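Side-chain contacts in tryparedoxin (Crithidia fasciculata, PDB 1O8X), which probably works as a thioredoxin-like thiol-disulfide oxidoreductase that passes reducing equivalents along the trypanosomatid pathway against oxidative stress: residues 68-73 / 99-104; 34-39 / 78-83; 59-64 / 138-143. The protein carries 1 engineered substitution. All coordinates share one frame; numbering follows the deposited sequence.

Interaction 1 of 3, residues 68-73 / 99-104; sequences CTWDEE and KLSKHF
The strand that ends at T69 and the helix that carries S101 keep their backbones well apart, with the CA atoms of C68 and S101, the nearest across the contact, separated by 8.5 Å, so the joint is made by side chains. Its polar element is the indole of W70, whose NE1 gives a hydrogen bond of 2.9 Å to S101 OG. The bond is nearly straight, 163° at the hydrogen, and the oxygen lies at the edge of the indole, only 10° out of the ring plane. S101 OG stands anti to its own carbonyl carbon (chi1 -62°), and from there the hydroxyl also bonds to the carbonyl oxygen of V97, one turn earlier in the helix. The serine therefore accepts from the indole and donates its own hydrogen to V97 O, and both polar groups are served inside a buried contact. This is helix-on-sheet packing within the thioredoxin fold, in which helix 94-103 lies over the face of the sheet that presents C68 and F35 of the adjacent strand 30-36. F35 touches C68, W70 and S101, filling in between the strand and the helix. The apolar half of the joint is looser: C68 SG meets one methyl branch of L100, with CD2 at 4.1 Å. At the strand's last residue, T69 OG1 accepts from D71 N at 3.0 Å in an ST turn that spans W70, whose backbone still bonds to S36. V106 and I109 pack against the indole, and the carbonyl oxygen of W70 takes a hydrogen bond from W39 NE1.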
loop_
_atom_site.group_PDB
_atom_site.type_symbol
_atom_site.label_atom_id
_atom_site.label_comp_id
_atom_site.label_asym_id
_atom_site.label_seq_id
_atom_site.Cartn_x
_atom_site.Cartn_y
_atom_site.Cartn_z
ATOM N N CYS A 68 1.119 -4.691 -1.418
ATOM C CA CYS A 68 2.143 -5.241 -2.297
ATOM C C CYS A 68 2.818 -6.379 -1.546
ATOM O O CYS A 68 3.654 -6.153 -0.677
ATOM C CB CYS A 68 3.151 -4.151 -2.643
ATOM S SG CYS A 68 2.445 -2.795 -3.588
ATOM N N THR A 69 2.436 -7.604 -1.871
ATOM C CA THR A 69 2.806 -8.738 -1.057
ATOM C C THR A 69 4.256 -9.243 -1.199
ATOM O O THR A 69 4.809 -9.248 -2.290
ATOM C CB THR A 69 1.791 -9.862 -1.328
ATOM O OG1 THR A 69 1.989 -10.903 -0.375
ATOM C CG2 THR A 69 2.018 -10.524 -2.695
ATOM N N TRP A 70 4.848 -9.648 -0.079
ATOM C CA TRP A 70 6.077 -10.446 -0.093
ATOM C C TRP A 70 5.798 -11.923 0.271
ATOM O O TRP A 70 6.730 -12.710 0.458
ATOM C CB TRP A 70 7.121 -9.848 0.852
ATOM C CG TRP A 70 7.863 -8.652 0.290
ATOM C CD1 TRP A 70 7.512 -7.863 -0.785
ATOM C CD2 TRP A 70 9.069 -8.101 0.808
ATOM N NE1 TRP A 70 8.454 -6.875 -0.971
ATOM C CE2 TRP A 70 9.418 -6.998 -0.004
ATOM C CE3 TRP A 70 9.909 -8.436 1.875
ATOM C CZ2 TRP A 70 10.570 -6.236 0.225
ATOM C CZ3 TRP A 70 11.034 -7.680 2.108
ATOM C CH2 TRP A 70 11.359 -6.587 1.290
ATOM N N ASP A 71 4.521 -12.290 0.366
ATOM C CA ASP A 71 4.140 -13.698 0.442
ATOM C C ASP A 71 4.417 -14.401 -0.874
ATOM O O ASP A 71 4.045 -13.910 -1.932
ATOM C CB ASP A 71 2.662 -13.858 0.778
ATOM C CG ASP A 71 2.386 -13.619 2.237
ATOM O OD1 ASP A 71 2.817 -14.433 3.085
ATOM O OD2 ASP A 71 1.781 -12.619 2.614
ATOM N N GLU A 72 5.021 -15.585 -0.789
ATOM C CA GLU A 72 5.309 -16.384 -1.982
ATOM C C GLU A 72 4.303 -17.490 -2.257
ATOM O O GLU A 72 4.363 -18.128 -3.304
ATOM C CB GLU A 72 6.746 -16.891 -1.925
ATOM C CG GLU A 72 7.673 -15.700 -1.990
ATOM C CD GLU A 72 9.135 -16.049 -1.995
ATOM O OE1 GLU A 72 9.519 -17.060 -2.610
ATOM O OE2 GLU A 72 9.900 -15.277 -1.406
ATOM N N GLU A 73 3.398 -17.716 -1.309
ATOM C CA GLU A 73 2.319 -18.695 -1.462
ATOM C C GLU A 73 0.986 -17.978 -1.627
ATOM O O GLU A 73 0.666 -17.085 -0.838
ATOM C CB GLU A 73 2.248 -19.562 -0.216
ATOM C CG GLU A 73 3.450 -20.457 0.008
ATOM C CD GLU A 73 3.327 -21.231 1.302
ATOM O OE1 GLU A 73 3.427 -20.607 2.374
ATOM O OE2 GLU A 73 3.121 -22.460 1.252
ATOM N N LYS A 99 9.641 -5.933 -8.599
ATOM C CA LYS A 99 10.320 -4.845 -9.293
ATOM C C LYS A 99 10.075 -3.501 -8.588
ATOM O O LYS A 99 10.983 -2.677 -8.470
ATOM C CB LYS A 99 9.923 -4.843 -10.758
ATOM C CG LYS A 99 10.682 -5.936 -11.531
ATOM C CD LYS A 99 10.035 -6.233 -12.861
ATOM C CE LYS A 99 10.824 -7.264 -13.648
ATOM N NZ LYS A 99 10.292 -7.380 -15.035
ATOM N N LEU A 100 8.861 -3.303 -8.085
ATOM C CA LEU A 100 8.518 -2.099 -7.331
ATOM C C LEU A 100 9.302 -2.017 -6.013
ATOM O O LEU A 100 9.777 -0.938 -5.620
ATOM C CB LEU A 100 7.016 -2.082 -7.068
ATOM C CG LEU A 100 6.465 -0.789 -6.479
ATOM C CD1 LEU A 100 6.793 0.425 -7.348
ATOM C CD2 LEU A 100 4.964 -0.895 -6.271
ATOM N N SER A 101 9.451 -3.164 -5.349
ATOM C CA SER A 101 10.245 -3.255 -4.129
ATOM C C SER A 101 11.680 -2.826 -4.404
ATOM O O SER A 101 12.273 -2.087 -3.629
ATOM C CB SER A 101 10.221 -4.685 -3.595
ATOM O OG SER A 101 8.904 -5.075 -3.252
ATOM N N LYS A 102 12.226 -3.264 -5.534
ATOM C CA LYS A 102 13.561 -2.844 -5.924
ATOM C C LYS A 102 13.603 -1.347 -6.235
ATOM O O LYS A 102 14.494 -0.644 -5.771
ATOM C CB LYS A 102 14.069 -3.675 -7.118
ATOM C CG LYS A 102 15.383 -3.168 -7.670
ATOM C CD LYS A 102 15.969 -4.059 -8.748
ATOM C CE LYS A 102 17.296 -3.485 -9.190
ATOM N NZ LYS A 102 17.989 -4.328 -10.211
ATOM N N HIS A 103 12.621 -0.860 -6.987
ATOM C CA HIS A 103 12.586 0.553 -7.364
ATOM C C HIS A 103 12.642 1.475 -6.144
ATOM O O HIS A 103 13.362 2.488 -6.156
ATOM C CB HIS A 103 11.337 0.857 -8.181
ATOM C CG HIS A 103 11.196 2.305 -8.535
ATOM N ND1 HIS A 103 11.967 2.924 -9.498
ATOM C CD2 HIS A 103 10.404 3.270 -8.012
ATOM C CE1 HIS A 103 11.631 4.199 -9.573
ATOM N NE2 HIS A 103 10.689 4.437 -8.679
ATOM N N PHE A 104 11.899 1.123 -5.092
ATOM C CA PHE A 104 11.886 1.910 -3.858
ATOM C C PHE A 104 12.890 1.485 -2.814
ATOM O O PHE A 104 12.848 1.966 -1.688
ATOM C CB PHE A 104 10.476 1.892 -3.274
ATOM C CG PHE A 104 9.587 2.887 -3.920
ATOM C CD1 PHE A 104 8.431 2.497 -4.579
ATOM C CD2 PHE A 104 9.944 4.245 -3.893
ATOM C CE1 PHE A 104 7.613 3.491 -5.212
ATOM C CE2 PHE A 104 9.161 5.200 -4.483
ATOM C CZ PHE A 104 8.004 4.822 -5.153
#

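Interaction 2 of 3, residues 34-39 / 78-83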
loop_
_atom_site.group_PDB
_atom_site.type_symbol
_atom_site.label_atom_id
_atom_site.label_comp_id
_atom_site.label_asym_id
_atom_site.label_seq_id
_atom_site.Cartn_x
_atom_site.Cartn_y
_atom_site.Cartn_z
ATOM N N TYR A 34 1.736 -0.639 0.369
ATOM C CA TYR A 34 2.005 -1.281 1.656
ATOM C C TYR A 34 2.687 -2.607 1.408
ATOM O O TYR A 34 2.067 -3.554 0.938
ATOM C CB TYR A 34 0.702 -1.483 2.438
ATOM C CG TYR A 34 0.917 -2.133 3.795
ATOM C CD1 TYR A 34 1.994 -1.761 4.606
ATOM C CD2 TYR A 34 0.040 -3.114 4.272
ATOM C CE1 TYR A 34 2.191 -2.346 5.857
ATOM C CE2 TYR A 34 0.235 -3.704 5.537
ATOM C CZ TYR A 34 1.305 -3.295 6.320
ATOM O OH TYR A 34 1.546 -3.835 7.571
ATOM N N PHE A 35 3.984 -2.640 1.683
ATOM C CA PHE A 35 4.786 -3.857 1.512
ATOM C C PHE A 35 4.769 -4.630 2.822
ATOM O O PHE A 35 5.202 -4.122 3.867
ATOM C CB PHE A 35 6.228 -3.498 1.135
ATOM C CG PHE A 35 6.325 -2.703 -0.137
ATOM C CD1 PHE A 35 6.180 -1.316 -0.125
ATOM C CD2 PHE A 35 6.522 -3.342 -1.359
ATOM C CE1 PHE A 35 6.234 -0.585 -1.312
ATOM C CE2 PHE A 35 6.597 -2.596 -2.541
ATOM C CZ PHE A 35 6.446 -1.230 -2.508
ATOM N N SER A 36 4.232 -5.844 2.771
ATOM C CA SER A 36 4.103 -6.669 3.967
ATOM C C SER A 36 3.956 -8.125 3.556
ATOM O O SER A 36 3.945 -8.431 2.375
ATOM C CB SER A 36 2.929 -6.205 4.839
ATOM O OG SER A 36 3.027 -6.852 6.094
ATOM N N ALA A 37 3.860 -9.016 4.541
ATOM C CA ALA A 37 3.670 -10.436 4.287
ATOM C C ALA A 37 3.055 -11.054 5.507
ATOM O O ALA A 37 3.263 -10.578 6.628
ATOM C CB ALA A 37 5.007 -11.117 3.992
ATOM N N SER A 38 2.342 -12.159 5.286
ATOM C CA SER A 38 1.753 -12.905 6.393
ATOM C C SER A 38 2.819 -13.422 7.375
ATOM O O SER A 38 2.547 -13.603 8.566
ATOM C CB SER A 38 0.907 -14.064 5.848
ATOM O OG SER A 38 1.711 -15.082 5.276
ATOM N N TRP A 39 4.030 -13.654 6.869
ATOM C CA TRP A 39 5.122 -14.187 7.676
ATOM C C TRP A 39 5.922 -13.154 8.456
ATOM O O TRP A 39 6.814 -13.514 9.218
ATOM C CB TRP A 39 6.076 -15.034 6.813
ATOM C CG TRP A 39 6.609 -14.360 5.543
ATOM C CD1 TRP A 39 6.188 -14.595 4.264
ATOM C CD2 TRP A 39 7.665 -13.392 5.445
ATOM N NE1 TRP A 39 6.911 -13.829 3.373
ATOM C CE2 TRP A 39 7.825 -13.083 4.068
ATOM C CE3 TRP A 39 8.513 -12.772 6.369
ATOM C CZ2 TRP A 39 8.780 -12.162 3.609
ATOM C CZ3 TRP A 39 9.455 -11.863 5.915
ATOM C CH2 TRP A 39 9.579 -11.565 4.546
ATOM N N ALA A 78 -3.690 -14.686 0.117
ATOM C CA ALA A 78 -5.139 -14.514 0.093
ATOM C C ALA A 78 -5.715 -14.378 1.500
ATOM O O ALA A 78 -6.578 -13.523 1.741
ATOM C CB ALA A 78 -5.796 -15.643 -0.666
ATOM N N GLY A 79 -5.233 -15.207 2.424
ATOM C CA GLY A 79 -5.688 -15.197 3.803
ATOM C C GLY A 79 -5.355 -13.893 4.518
ATOM O O GLY A 79 -6.130 -13.371 5.319
ATOM N N TYR A 80 -4.173 -13.373 4.229
ATOM C CA TYR A 80 -3.690 -12.142 4.828
ATOM C C TYR A 80 -4.433 -10.941 4.253
ATOM O O TYR A 80 -4.926 -10.098 5.003
ATOM C CB TYR A 80 -2.176 -12.054 4.591
ATOM C CG TYR A 80 -1.460 -10.897 5.243
ATOM C CD1 TYR A 80 -1.821 -10.441 6.510
ATOM C CD2 TYR A 80 -0.413 -10.254 4.589
ATOM C CE1 TYR A 80 -1.169 -9.375 7.101
ATOM C CE2 TYR A 80 0.256 -9.199 5.168
ATOM C CZ TYR A 80 -0.105 -8.760 6.428
ATOM O OH TYR A 80 0.546 -7.699 7.023
ATOM N N PHE A 81 -4.572 -10.897 2.931
ATOM C CA PHE A 81 -5.313 -9.806 2.300
ATOM C C PHE A 81 -6.782 -9.765 2.752
ATOM O O PHE A 81 -7.366 -8.691 2.894
ATOM C CB PHE A 81 -5.195 -9.846 0.769
ATOM C CG PHE A 81 -5.993 -8.767 0.079
ATOM C CD1 PHE A 81 -5.815 -7.432 0.415
ATOM C CD2 PHE A 81 -6.958 -9.084 -0.878
ATOM C CE1 PHE A 81 -6.586 -6.434 -0.198
ATOM C CE2 PHE A 81 -7.720 -8.093 -1.498
ATOM C CZ PHE A 81 -7.539 -6.776 -1.156
ATOM N N ALA A 82 -7.373 -10.929 3.012
ATOM C CA ALA A 82 -8.779 -10.995 3.429
ATOM C C ALA A 82 -9.029 -10.239 4.731
ATOM O O ALA A 82 -10.163 -9.852 5.034
ATOM C CB ALA A 82 -9.232 -12.452 3.560
ATOM N N LYS A 83 -7.967 -10.046 5.500
ATOM C CA LYS A 83 -8.032 -9.334 6.762
ATOM C C LYS A 83 -7.719 -7.825 6.621
ATOM O O LYS A 83 -7.624 -7.112 7.619
ATOM C CB LYS A 83 -7.100 -10.016 7.777
ATOM C CG LYS A 83 -7.453 -11.486 8.054
ATOM C CD LYS A 83 -6.232 -12.240 8.549
ATOM C CE LYS A 83 -6.465 -13.741 8.590
ATOM N NZ LYS A 83 -5.186 -14.448 8.871
#
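A tyrosine of a helix laid against the end of a strand, with S36 at its hydroxyl and S38 over its ring, makes up this buried contact of the thioredoxin fold. It sits where strand 30-36 gives way to the loop leading to W39 and C40, the start of the redox motif, whose second cysteine position is the engineered A43. Helix 74-81 supplies Y80, which accounts for more than half of the 178 Å² buried here. With CG anti to the backbone N (chi1 -175°), the ring projects from the helix across the chain from S36 to S38. At its far end Y80 OH and S36 OG share a hydrogen bond of 2.8 Å; either hydroxyl could be the donor, and the serine oxygen lies in the plane of the ring, at its edge. Y34, crossing Y80 at about a right angle, brings its OH to within 4.0 Å of Y80 OH, but its hydrogen bond goes to T47 OG1, which also has a weak one with Y80 OH. Three hydroxyl side chains thus gather around the tyrosine's tip, next to A43. Closer to the helix the ring meets backbone: A37 C approaches Y80 CE2 at 3.4 Å, and S38 N comes equally near to CD2. The face itself receives a CH-pi contact, S38 CA standing 4.0 Å from the ring centroid and 18° off the normal. F67 meets the same ring at roughly a right angle. S38 turns its OG to D71 OD1 in a hydrogen bond that ties this loop to the one that follows strand 63-69, while S38 CB rests against the base of the tyrosine, 3.9 Å from Y80 CB.

Interaction 3 of 3, residues 59-64 / 138-143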
loop_
_atom_site.group_PDB
_atom_site.type_symbol
_atom_site.label_atom_id
_atom_site.label_comp_id
_atom_site.label_asym_id
_atom_site.label_seq_id
_atom_site.Cartn_x
_atom_site.Cartn_y
_atom_site.Cartn_z
ATOM N N GLU A 59 -11.069 8.515 3.337
ATOM C CA GLU A 59 -11.970 9.409 2.602
ATOM C C GLU A 59 -11.607 10.891 2.783
ATOM O O GLU A 59 -11.384 11.611 1.792
ATOM C CB GLU A 59 -13.428 9.150 2.984
ATOM C CG GLU A 59 -13.884 7.705 2.872
ATOM C CD GLU A 59 -15.117 7.432 3.719
ATOM O OE1 GLU A 59 -16.153 8.086 3.458
ATOM O OE2 GLU A 59 -15.055 6.575 4.639
ATOM N N SER A 60 -11.496 11.341 4.034
ATOM C CA SER A 60 -11.322 12.777 4.311
ATOM C C SER A 60 -9.951 13.312 3.877
ATOM O O SER A 60 -9.810 14.490 3.506
ATOM C CB SER A 60 -11.572 13.100 5.785
ATOM O OG SER A 60 -10.674 12.412 6.641
ATOM N N LYS A 61 -8.935 12.449 3.948
ATOM C CA LYS A 61 -7.570 12.785 3.513
ATOM C C LYS A 61 -7.247 12.243 2.114
ATOM O O LYS A 61 -6.118 12.373 1.646
ATOM C CB LYS A 61 -6.526 12.353 4.551
ATOM C CG LYS A 61 -6.696 13.063 5.881
ATOM C CD LYS A 61 -5.513 12.899 6.819
ATOM C CE LYS A 61 -5.841 13.432 8.210
ATOM N NZ LYS A 61 -6.304 14.856 8.180
ATOM N N ASN A 62 -8.252 11.660 1.458
ATOM C CA ASN A 62 -8.203 11.260 0.050
ATOM C C ASN A 62 -7.001 10.386 -0.329
ATOM O O ASN A 62 -6.165 10.741 -1.168
ATOM C CB ASN A 62 -8.313 12.470 -0.882
ATOM C CG ASN A 62 -8.699 12.069 -2.301
ATOM O OD1 ASN A 62 -8.192 12.627 -3.263
ATOM N ND2 ASN A 62 -9.610 11.103 -2.432
ATOM N N PHE A 63 -6.927 9.225 0.297
ATOM C CA PHE A 63 -5.878 8.291 -0.046
ATOM C C PHE A 63 -6.426 6.872 -0.146
ATOM O O PHE A 63 -7.535 6.563 0.322
ATOM C CB PHE A 63 -4.686 8.380 0.930
ATOM C CG PHE A 63 -4.997 7.950 2.347
ATOM C CD1 PHE A 63 -4.911 6.614 2.719
ATOM C CD2 PHE A 63 -5.331 8.889 3.315
ATOM C CE1 PHE A 63 -5.186 6.229 4.029
ATOM C CE2 PHE A 63 -5.589 8.511 4.628
ATOM C CZ PHE A 63 -5.516 7.174 4.985
ATOM N N GLU A 64 -5.613 6.015 -0.742
ATOM C CA GLU A 64 -5.892 4.592 -0.832
ATOM C C GLU A 64 -4.643 3.832 -0.450
ATOM O O GLU A 64 -3.546 4.382 -0.537
ATOM C CB GLU A 64 -6.313 4.252 -2.273
ATOM C CG GLU A 64 -6.822 2.831 -2.483
ATOM C CD GLU A 64 -7.933 2.450 -1.519
ATOM O OE1 GLU A 64 -7.635 1.948 -0.410
ATOM O OE2 GLU A 64 -9.107 2.669 -1.869
ATOM N N GLU A 138 -1.820 14.615 11.971
ATOM C CA GLU A 138 -1.614 16.061 12.037
ATOM C C GLU A 138 -0.521 16.490 11.061
ATOM O O GLU A 138 -0.510 17.617 10.574
ATOM C CB GLU A 138 -1.294 16.463 13.482
ATOM C CG GLU A 138 -2.506 16.356 14.398
ATOM C CD GLU A 138 -2.258 16.857 15.810
ATOM O OE1 GLU A 138 -1.131 17.308 16.124
ATOM O OE2 GLU A 138 -3.211 16.800 16.613
ATOM N N GLN A 139 0.403 15.580 10.770
ATOM C CA GLN A 139 1.488 15.870 9.838
ATOM C C GLN A 139 1.392 15.081 8.537
ATOM O O GLN A 139 2.333 15.098 7.720
ATOM C CB GLN A 139 2.856 15.645 10.491
ATOM C CG GLN A 139 3.124 16.575 11.679
ATOM C CD GLN A 139 2.908 18.036 11.357
ATOM O OE1 GLN A 139 2.261 18.755 12.132
ATOM N NE2 GLN A 139 3.443 18.489 10.222
ATOM N N PHE A 140 0.267 14.396 8.337
ATOM C CA PHE A 140 0.019 13.691 7.073
ATOM C C PHE A 140 0.187 14.666 5.895
ATOM O O PHE A 140 -0.257 15.813 6.013
ATOM C CB PHE A 140 -1.406 13.132 7.117
ATOM C CG PHE A 140 -1.873 12.513 5.839
ATOM C CD1 PHE A 140 -1.762 11.144 5.626
ATOM C CD2 PHE A 140 -2.450 13.310 4.843
ATOM C CE1 PHE A 140 -2.223 10.588 4.420
ATOM C CE2 PHE A 140 -2.898 12.766 3.650
ATOM C CZ PHE A 140 -2.796 11.418 3.437
ATOM N N PRO A 141 0.751 14.262 4.749
ATOM C CA PRO A 141 1.209 12.907 4.421
ATOM C C PRO A 141 2.691 12.636 4.708
ATOM O O PRO A 141 3.275 11.784 4.036
ATOM C CB PRO A 141 0.968 12.842 2.904
ATOM C CG PRO A 141 1.284 14.240 2.463
ATOM C CD PRO A 141 0.849 15.158 3.580
ATOM N N TRP A 142 3.272 13.328 5.691
ATOM C CA TRP A 142 4.631 13.016 6.184
ATOM C C TRP A 142 5.659 13.155 5.068
ATOM O O TRP A 142 6.476 12.279 4.832
ATOM C CB TRP A 142 4.687 11.626 6.839
ATOM C CG TRP A 142 3.577 11.425 7.842
ATOM C CD1 TRP A 142 3.393 12.111 9.015
ATOM C CD2 TRP A 142 2.483 10.507 7.745
ATOM N NE1 TRP A 142 2.262 11.664 9.657
ATOM C CE2 TRP A 142 1.675 10.685 8.899
ATOM C CE3 TRP A 142 2.095 9.551 6.796
ATOM C CZ2 TRP A 142 0.521 9.923 9.133
ATOM C CZ3 TRP A 142 0.950 8.801 7.024
ATOM C CH2 TRP A 142 0.174 8.991 8.186
ATOM N N LYS A 143 5.591 14.276 4.354
ATOM C CA LYS A 143 6.380 14.473 3.153
ATOM C C LYS A 143 7.874 14.294 3.404
ATOM O O LYS A 143 8.439 14.797 4.397
ATOM C CB LYS A 143 6.158 15.888 2.623
ATOM C CG LYS A 143 4.755 16.111 2.142
ATOM C CD LYS A 143 4.594 17.464 1.488
ATOM C CE LYS A 143 3.147 17.883 1.570
ATOM N NZ LYS A 143 2.792 18.267 2.962
#
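Two donors outside the contact, T124 OG1 and R126 NH2, grip the carbonyl oxygen of W142 and so hold in place the C-terminal loop whose F140 meets K61 and F63. D134 adds to this hold, its OD2 accepting from both Q139 N and W142 NE1. Between the two segments themselves the meeting is apolar and turns on one ring. F140 points toward the 59-64 segment with CG anti to its backbone N (chi1 173°), and K61 runs over one face of it in the opposite direction. The lysine makes a CH-pi contact, with CD 4.0 Å from the F140 centroid and 24° off the normal. On the opposite face lies P141 CB, consistent with the cis peptide bond before the proline, while W142 CH2 reaches the edge in the ring plane. F63 comes in obliquely: its CD2 is 3.6 Å from F140 CZ, and the two ring planes are inclined at 37°. L30 and F32 of the adjacent strand and F53 of helix 41-57 also touch F140. Only the aliphatic part of K61 is spent here, for its ammonium end makes a cation-pi contact with F57. The chemistry implies a joint held by shape and apolar surface, with its polar hold supplied by the loop's bonds to D134, T124 and R126.

Strand 63-69 serves interactions 1 and 3: interaction 3 uses its beginning and interaction 1 its end, their centres 23 Å apart on opposite sides of the chain's centre. Interaction 2 starts from the neighbouring strand 30-36 and lies 12 Å from interaction 1, which it touches through D71 OD1 and S38 OG. Helices 74-81 and 94-103 thus meet adjacent strands of one mixed sheet near the redox motif, while the C-terminal loop covers the far end. Along the chain interaction 1 is nested within the loop closed by interaction 3, whereas interaction 2 crosses both. Such interleaving is consistent with a single compact domain, its distant segments meeting on a shared sheet.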